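Local coordinates for protein tryptophan decarboxylase 1 (Oryza sativa subsp. japonica, PDB 6KHN) that catalyses the pyridoxal 5'-phosphate-dependent decarboxylation of L-tryptophan to tryptamine, and of 5-hydroxy-L-tryptophan to serotonin, as a homodimer, at residues G126-A131 / V370-D375; S120-V125 / R382-L387. All blocks are in the same frame, centred on the assembly; numbering follows the deposited sequence.

Contact 1 of 2, residues G126-A131 / V370-D375; sequences GFTWQA and VTDLKD. With SRO (serotonin), chain D.
The carboxylate of D372 takes the backbone N-H of W129 on the anti side of OD1, 24° out of the carboxylate plane, 3.0 Å from N to OD1 and nearly straight at 168°. The same OD1 receives a bond from a water that accepts from Q130 N, while OD2 is bonded to S365. A leucine at D372 would probably leave the amide of W129 and this water without their acceptor. T128 lies alongside the aspartate, and with OG1 lodged between backbone N and carbonyl carbon (chi1 56°), its hydroxyl accepts from A131 N at 3.0 Å, forming an ST motif. Further on, F127 O accepts from K374 N, 3.2 Å away, and a second water joins G126 O to L373 N. V370 crosses W129 at about a right angle and sets CG1 over one indole face, 3.8 Å from the centroid of the five-membered ring, a CH-pi contact suited to a branched aliphatic residue.

Through F127, loop 126-131 borders the active site of a fold-type I PLP enzyme, which the two subunits build together. F127 offers a flat apolar ring there, its CE2 3.6 Å from CA of serotonin, and packs edge-to-face with F103 of the second subunit.

Further out, E137 holds the indole NE1 of W129, and P59 of the second subunit packs against W129 and V370. K374, bent at chi4, forms a salt bridge from NZ to D375 OD1 (2.9 Å) and also bonds T355.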
# COMPACT_ATOMS: atom_id res chain seq x y z
N GLY A 126 -6.26 10.85 0.55
CA GLY A 126 -6.10 11.80 -0.52
C GLY A 126 -6.41 11.28 -1.91
O GLY A 126 -5.59 11.46 -2.82
N PHE A 127 -7.57 10.65 -2.11
CA PHE A 127 -7.83 10.09 -3.44
C PHE A 127 -7.97 11.19 -4.49
O PHE A 127 -7.56 10.99 -5.63
CB PHE A 127 -9.07 9.20 -3.43
CG PHE A 127 -10.13 9.61 -2.44
CD1 PHE A 127 -10.92 10.73 -2.67
CD2 PHE A 127 -10.38 8.84 -1.33
CE1 PHE A 127 -11.93 11.09 -1.78
CE2 PHE A 127 -11.36 9.21 -0.42
CZ PHE A 127 -12.14 10.34 -0.65
N THR A 128 -8.52 12.35 -4.13
CA THR A 128 -8.55 13.52 -5.00
C THR A 128 -7.79 14.66 -4.35
O THR A 128 -7.56 14.67 -3.13
CB THR A 128 -9.98 13.99 -5.30
OG1 THR A 128 -10.68 14.25 -4.06
CG2 THR A 128 -10.74 12.96 -6.12
N TRP A 129 -7.42 15.64 -5.17
CA TRP A 129 -6.85 16.87 -4.64
C TRP A 129 -7.78 17.48 -3.60
O TRP A 129 -7.35 17.86 -2.52
CB TRP A 129 -6.57 17.87 -5.77
CG TRP A 129 -6.07 19.22 -5.29
CD1 TRP A 129 -4.77 19.60 -5.09
CD2 TRP A 129 -6.87 20.37 -4.95
NE1 TRP A 129 -4.71 20.90 -4.66
CE2 TRP A 129 -5.98 21.40 -4.57
CE3 TRP A 129 -8.25 20.63 -4.94
CZ2 TRP A 129 -6.42 22.66 -4.18
CZ3 TRP A 129 -8.68 21.89 -4.56
CH2 TRP A 129 -7.77 22.89 -4.19
N GLN A 130 -9.08 17.55 -3.92
CA GLN A 130 -10.06 18.17 -3.04
C GLN A 130 -10.20 17.42 -1.72
O GLN A 130 -10.37 18.04 -0.67
CB GLN A 130 -11.42 18.25 -3.75
CG GLN A 130 -12.48 19.05 -2.96
CD GLN A 130 -11.98 20.44 -2.64
OE1 GLN A 130 -11.33 20.66 -1.61
NE2 GLN A 130 -12.24 21.40 -3.53
N ALA A 131 -10.13 16.08 -1.76
CA ALA A 131 -10.21 15.27 -0.55
C ALA A 131 -9.20 15.67 0.51
O ALA A 131 -9.41 15.33 1.68
CB ALA A 131 -10.00 13.78 -0.83
N VAL A 370 -5.64 19.87 -11.66
CA VAL A 370 -5.00 19.04 -10.65
C VAL A 370 -4.95 17.61 -11.16
O VAL A 370 -5.76 17.21 -12.00
CB VAL A 370 -5.72 19.07 -9.27
CG1 VAL A 370 -5.80 20.47 -8.73
CG2 VAL A 370 -7.14 18.46 -9.37
N THR A 371 -4.01 16.83 -10.65
CA THR A 371 -4.02 15.39 -10.88
C THR A 371 -4.48 14.70 -9.60
O THR A 371 -3.81 14.81 -8.57
CB THR A 371 -2.66 14.84 -11.32
OG1 THR A 371 -2.14 15.62 -12.40
CG2 THR A 371 -2.82 13.39 -11.82
N ASP A 372 -5.63 14.04 -9.65
CA ASP A 372 -6.06 13.22 -8.53
C ASP A 372 -5.23 11.94 -8.51
O ASP A 372 -5.17 11.22 -9.51
CB ASP A 372 -7.55 12.93 -8.64
CG ASP A 372 -8.38 14.20 -8.80
OD1 ASP A 372 -8.13 15.16 -8.02
OD2 ASP A 372 -9.27 14.25 -9.69
N LEU A 373 -4.56 11.67 -7.40
CA LEU A 373 -3.55 10.62 -7.46
C LEU A 373 -4.15 9.23 -7.40
O LEU A 373 -3.45 8.26 -7.66
CB LEU A 373 -2.51 10.85 -6.36
CG LEU A 373 -1.63 12.09 -6.60
CD1 LEU A 373 -0.77 12.39 -5.38
CD2 LEU A 373 -0.73 11.94 -7.84
N LYS A 374 -5.45 9.10 -7.12
CA LYS A 374 -6.11 7.82 -7.39
C LYS A 374 -5.98 7.40 -8.85
O LYS A 374 -6.03 6.20 -9.15
CB LYS A 374 -7.59 7.89 -7.02
CG LYS A 374 -8.41 8.84 -7.89
CD LYS A 374 -9.88 8.58 -7.70
CE LYS A 374 -10.72 9.52 -8.55
NZ LYS A 374 -10.86 8.97 -9.92
N ASP A 375 -5.79 8.35 -9.78
CA ASP A 375 -5.67 8.02 -11.20
C ASP A 375 -4.24 7.63 -11.59
O ASP A 375 -3.97 7.44 -12.78
CB ASP A 375 -6.14 9.20 -12.05
CG ASP A 375 -7.63 9.51 -11.86
OD1 ASP A 375 -8.40 8.60 -11.48
OD2 ASP A 375 -8.04 10.66 -12.10
OH SRO D . -12.13 6.17 5.43
CZ3 SRO D . -11.77 5.80 4.13
CH2 SRO D . -10.57 5.12 3.95
CZ2 SRO D . -10.18 4.73 2.67
CE2 SRO D . -11.03 5.02 1.57
NE1 SRO D . -10.91 4.76 0.22
CD1 SRO D . -12.01 5.25 -0.41
CG SRO D . -12.83 5.83 0.55
CD2 SRO D . -12.22 5.69 1.77
CE3 SRO D . -12.60 6.09 3.06
CB SRO D . -14.13 6.43 0.01
CA SRO D . -13.83 6.78 -1.46
NZ SRO D . -14.64 6.02 -2.41
O HOH W 1 -5.06 13.29 -5.05
O HOH W 2 -9.79 17.35 -6.67

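Contact 2 of 2, residues S120-V125 / R382-L387; sequences SAMNTV and RRFRGL. With SRO (serotonin), chain D.
S120 OG is gripped by two groups: R383 NH1 donates to it across the contact, and it is bonded to D116 O one turn back along helix 110-122. The bond from NH1 to OG is long and bent, 3.3 Å with 137° at the hydrogen, and the hydroxyl sits at the guanidinium's edge, 18° out of its plane. A stronger partner for the arginine is D116, whose carboxylate forms a salt bridge with NH2. The turn at chi3 (33°) swings the guanidinium back to the helix, although CB sets out away from it; the reach and several N-H groups of arginine suit this double task.

Farther along the contact, M122 bends at its last torsion and brings CE to the edge of the F384 ring, 4.0 Å from CD2, while L387 CB lies over the centre of one ring face. F384 is the centre of an inverse gamma turn leading into helix 386-420, and its N donates to a water 2.8 Å away that in turn bonds T124 O. After N123 leaves the helix with positive phi, which asparagine tolerates well, V125 CA approaches R382 O at 3.6 Å in a CA-H...O contact. V125 CG2 lies 3.8 Å from CH2 of serotonin, near G381, which binds the cofactor. Here the end of one helix and the approach to helix 386-420 meet behind V125, which lines the pocket where the product serotonin is bound in this PLP-dependent decarboxylase.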
# COMPACT_ATOMS: atom_id res chain seq x y z
N SER A 120 -0.26 9.42 10.21
CA SER A 120 -1.18 8.46 10.83
C SER A 120 -2.20 9.14 11.73
O SER A 120 -3.33 8.66 11.86
CB SER A 120 -0.41 7.42 11.67
OG SER A 120 0.37 6.57 10.84
N ALA A 121 -1.82 10.24 12.39
CA ALA A 121 -2.77 10.84 13.32
C ALA A 121 -3.78 11.74 12.60
O ALA A 121 -4.96 11.75 12.94
CB ALA A 121 -2.02 11.62 14.39
N MET A 122 -3.33 12.51 11.60
CA MET A 122 -4.29 13.28 10.82
C MET A 122 -5.16 12.36 9.96
O MET A 122 -6.37 12.59 9.82
CB MET A 122 -3.56 14.30 9.96
CG MET A 122 -2.77 15.26 10.84
SD MET A 122 -2.06 16.65 9.94
CE MET A 122 -1.11 15.81 8.67
N ASN A 123 -4.56 11.31 9.40
CA ASN A 123 -5.31 10.19 8.81
C ASN A 123 -6.25 10.66 7.70
O ASN A 123 -7.39 10.20 7.60
CB ASN A 123 -6.08 9.43 9.90
CG ASN A 123 -6.42 8.01 9.48
OD1 ASN A 123 -5.66 7.38 8.76
ND2 ASN A 123 -7.58 7.52 9.91
N THR A 124 -5.77 11.59 6.88
CA THR A 124 -6.49 12.02 5.69
C THR A 124 -6.37 10.96 4.60
O THR A 124 -5.45 10.14 4.59
CB THR A 124 -5.97 13.38 5.19
OG1 THR A 124 -4.59 13.26 4.82
CG2 THR A 124 -6.07 14.42 6.31
N VAL A 125 -7.33 10.98 3.67
CA VAL A 125 -7.38 10.04 2.55
C VAL A 125 -7.37 10.86 1.27
O VAL A 125 -8.38 11.50 0.92
CB VAL A 125 -8.62 9.14 2.61
CG1 VAL A 125 -8.55 8.08 1.51
CG2 VAL A 125 -8.73 8.49 3.99
N ARG A 382 -5.53 6.47 -0.11
CA ARG A 382 -4.07 6.56 0.02
C ARG A 382 -3.72 7.43 1.21
O ARG A 382 -4.39 8.42 1.51
CB ARG A 382 -3.40 7.10 -1.25
CG ARG A 382 -3.86 8.50 -1.69
CD ARG A 382 -3.67 8.71 -3.22
NE ARG A 382 -2.36 8.26 -3.67
CZ ARG A 382 -1.24 8.96 -3.50
NH1 ARG A 382 -1.29 10.15 -2.90
NH2 ARG A 382 -0.08 8.48 -3.92
N ARG A 383 -2.62 7.06 1.86
CA ARG A 383 -2.10 7.80 2.99
C ARG A 383 -1.36 9.05 2.53
O ARG A 383 -1.00 9.19 1.35
CB ARG A 383 -1.13 6.93 3.79
CG ARG A 383 -1.78 5.99 4.73
CD ARG A 383 -0.75 5.02 5.29
NE ARG A 383 0.54 5.67 5.43
CZ ARG A 383 0.95 6.31 6.51
NH1 ARG A 383 0.19 6.38 7.59
NH2 ARG A 383 2.14 6.88 6.50
N PHE A 384 -1.10 9.94 3.49
CA PHE A 384 -0.29 11.14 3.27
C PHE A 384 1.20 10.77 3.37
O PHE A 384 1.92 11.14 4.30
CB PHE A 384 -0.71 12.20 4.28
CG PHE A 384 -0.10 13.56 4.06
CD1 PHE A 384 0.74 13.82 2.99
CD2 PHE A 384 -0.38 14.59 4.95
CE1 PHE A 384 1.29 15.07 2.80
CE2 PHE A 384 0.17 15.85 4.78
CZ PHE A 384 1.01 16.09 3.71
N ARG A 385 1.69 10.06 2.35
CA ARG A 385 3.09 9.62 2.38
C ARG A 385 4.06 10.72 1.97
O ARG A 385 5.25 10.61 2.26
CB ARG A 385 3.31 8.40 1.50
CG ARG A 385 2.63 7.15 2.02
CD ARG A 385 3.35 5.89 1.58
NE ARG A 385 2.60 5.16 0.56
CZ ARG A 385 1.70 4.22 0.82
NH1 ARG A 385 1.43 3.86 2.08
NH2 ARG A 385 1.08 3.61 -0.19
N GLY A 386 3.57 11.79 1.33
CA GLY A 386 4.47 12.88 1.00
C GLY A 386 5.10 13.53 2.22
O GLY A 386 6.23 14.02 2.15
N LEU A 387 4.37 13.54 3.35
CA LEU A 387 4.82 14.27 4.53
C LEU A 387 6.17 13.76 5.02
O LEU A 387 7.10 14.55 5.23
CB LEU A 387 3.77 14.16 5.64
CG LEU A 387 4.03 15.03 6.87
CD1 LEU A 387 4.04 16.50 6.50
CD2 LEU A 387 3.00 14.74 7.99
OH SRO D . -12.13 6.17 5.43
CZ3 SRO D . -11.77 5.80 4.13
CH2 SRO D . -10.57 5.12 3.95
CZ2 SRO D . -10.18 4.73 2.67
CE2 SRO D . -11.03 5.02 1.57
NE1 SRO D . -10.91 4.76 0.22
CD1 SRO D . -12.01 5.25 -0.41
CG SRO D . -12.83 5.83 0.55
CD2 SRO D . -12.22 5.69 1.77
CE3 SRO D . -12.60 6.09 3.06
CB SRO D . -14.13 6.43 0.01
CA SRO D . -13.83 6.78 -1.46
NZ SRO D . -14.64 6.02 -2.41
O HOH W 3 -2.69 9.89 5.77

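Followed from the N terminus, the chain leaves helix 110-122 through 120-125, continues directly into 126-131 and enters helix 133-149. It then builds the seven-stranded mixed sheet, carries the cofactor lysine K330 and passes the proton donor Y359 before returning. Residues 370-375 close the inner loop in contact 1, and 382-387 close the outer one in contact 2 as helix 386-420 begins. The contacts are therefore nested, not crossed. They also touch: G126 N probably donates to R382 O (3.2 Å), and L373 packs against R382. Together they tie the link between two helices to the returning segment that leads into helix 386-420, beside serotonin, where both contacts also meet the second subunit.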